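Probable dipeptidase (Pseudomonas aeruginosa, PDB 3B40) probably hydrolyses dipeptides as a metal-dependent dipeptidase of the membrane dipeptidase (M19) family. Local coordinates at residues 236-239 with 240-244. The protein carries 11 engineered substitutions. Residues are numbered along the deposited sequence; the frame is centred on the assembly and turned at random.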
loop_
_atom_site.group_PDB
_atom_site.type_symbol
_atom_site.label_atom_id
_atom_site.label_comp_id
_atom_site.label_asym_id
_atom_site.label_seq_id
_atom_site.Cartn_x
_atom_site.Cartn_y
_atom_site.Cartn_z
ATOM N N ALA A 236 -8.320 -3.391 -1.352
ATOM C CA ALA A 236 -9.483 -4.103 -0.767
ATOM C C ALA A 236 -10.569 -4.265 -1.867
ATOM O O ALA A 236 -10.462 -3.595 -2.922
ATOM C CB ALA A 236 -10.038 -3.329 0.453
ATOM N N PRO A 237 -11.567 -5.176 -1.667
ATOM C CA PRO A 237 -12.653 -5.363 -2.666
ATOM C C PRO A 237 -13.723 -4.281 -2.744
ATOM O O PRO A 237 -14.207 -3.770 -1.700
ATOM C CB PRO A 237 -13.333 -6.703 -2.243
ATOM C CG PRO A 237 -12.383 -7.331 -1.187
ATOM C CD PRO A 237 -11.666 -6.153 -0.561
ATOM N N ARG A 238 -14.198 -4.017 -3.963
ATOM C CA ARG A 238 -15.316 -3.096 -4.091
ATOM C C ARG A 238 -16.607 -3.619 -3.459
ATOM O O ARG A 238 -17.494 -2.837 -3.109
ATOM C CB ARG A 238 -15.578 -2.770 -5.544
ATOM C CG ARG A 238 -14.502 -1.954 -6.157
ATOM C CD ARG A 238 -15.172 -0.925 -6.956
ATOM N NE ARG A 238 -14.465 -0.682 -8.179
ATOM C CZ ARG A 238 -14.919 0.134 -9.125
ATOM N NH1 ARG A 238 -14.207 0.318 -10.223
ATOM N NH2 ARG A 238 -16.075 0.767 -8.962
ATOM N N ALA A 239 -16.709 -4.938 -3.331
ATOM C CA ALA A 239 -17.869 -5.568 -2.709
ATOM C C ALA A 239 -18.075 -5.057 -1.281
ATOM O O ALA A 239 -19.177 -5.042 -0.805
ATOM C CB ALA A 239 -17.714 -7.056 -2.696
ATOM N N LEU A 240 -16.993 -4.653 -0.621
ATOM C CA LEU A 240 -17.072 -4.002 0.685
ATOM C C LEU A 240 -17.363 -2.504 0.632
ATOM O O LEU A 240 -18.246 -2.019 1.324
ATOM C CB LEU A 240 -15.823 -4.283 1.528
ATOM C CG LEU A 240 -15.860 -5.745 2.056
ATOM C CD1 LEU A 240 -15.281 -6.728 1.015
ATOM C CD2 LEU A 240 -15.164 -5.880 3.413
ATOM N N VAL A 241 -16.595 -1.773 -0.159
ATOM C CA VAL A 241 -16.778 -0.333 -0.299
ATOM C C VAL A 241 -16.572 -0.090 -1.783
ATOM O O VAL A 241 -15.555 -0.506 -2.395
ATOM C CB VAL A 241 -15.781 0.483 0.550
ATOM C CG1 VAL A 241 -15.953 2.012 0.306
ATOM C CG2 VAL A 241 -15.947 0.164 2.050
ATOM N N ASP A 242 -17.581 0.525 -2.370
ATOM C CA ASP A 242 -17.625 0.692 -3.803
ATOM C C ASP A 242 -16.972 2.027 -4.159
ATOM O O ASP A 242 -17.625 3.044 -4.347
ATOM C CB ASP A 242 -19.080 0.550 -4.292
ATOM C CG ASP A 242 -19.181 0.429 -5.808
ATOM O OD1 ASP A 242 -18.189 0.063 -6.480
ATOM O OD2 ASP A 242 -20.259 0.745 -6.335
ATOM N N ILE A 243 -15.645 2.006 -4.240
ATOM C CA ILE A 243 -14.852 3.172 -4.544
ATOM C C ILE A 243 -13.865 2.716 -5.616
ATOM O O ILE A 243 -13.528 1.533 -5.680
ATOM C CB ILE A 243 -14.109 3.740 -3.275
ATOM C CG1 ILE A 243 -13.341 2.645 -2.537
ATOM C CG2 ILE A 243 -15.085 4.456 -2.327
ATOM C CD1 ILE A 243 -12.393 3.200 -1.355
ATOM N N LYS A 244 -13.426 3.642 -6.461
ATOM C CA LYS A 244 -12.482 3.352 -7.565
ATOM C C LYS A 244 -11.137 2.850 -7.093
ATOM O O LYS A 244 -10.518 2.052 -7.790
ATOM C CB LYS A 244 -12.327 4.585 -8.463
ATOM C CG LYS A 244 -13.645 4.869 -9.155
ATOM C CD LYS A 244 -13.672 6.019 -10.111
ATOM C CE LYS A 244 -15.153 6.092 -10.599
ATOM N NZ LYS A 244 -15.407 7.087 -11.669
#
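With chi1 of R238 at -69°, its CG is anti to the carbonyl carbon and beside the backbone N, and bends at chi2 and chi3 lead the chain on past D242, whose own CG is anti to its backbone N (chi1 -168°), which places OD1 beside the R238 chain. The two side chains form a salt bridge: R238 NH2 reaches D242 OD1 at 3.3 Å, a long and weak though nearly straight hydrogen bond. OD1 lies at the edge of the guanidinium, close to its plane, but the carboxylate is turned 34° from it. One face of the guanidinium rests over the backbone of K244, with R238 CZ 4.3 Å from K244 CA. A long arginine suits this place: its methylenes pass along the backbone and its charged end still reaches D242; on the way R238 CD passes 3.2 Å from I243 O.

The backbone reversal itself is held by P237 O, which accepts a hydrogen bond from L240 N at 3.1 Å and a weak one from V241 N at 3.5 Å. Further along, R238 CA makes a CH...O contact of 3.1 Å to V241 O, which also accepts a hydrogen bond from N246. P237 offers the turn only its carbonyl O, so lacking an N-H costs nothing there; its ring gives L240 an apolar surface, P237 CG meeting CD1 of L240 at 3.7 Å, while helix 335-349 packs against the ring through A341, Y344 and T345.

The side chains of V241 and I243 set off away from the turn, and both touch L297. The whole is a type I beta turn, P237 to L240, extended by the weak V241 bond and followed by an inverse gamma turn centred on D242, closed by a weak I243 N to V241 O hydrogen bond, in the loop joining strand 230-235 to helix 249-257 of the TIM-barrel fold.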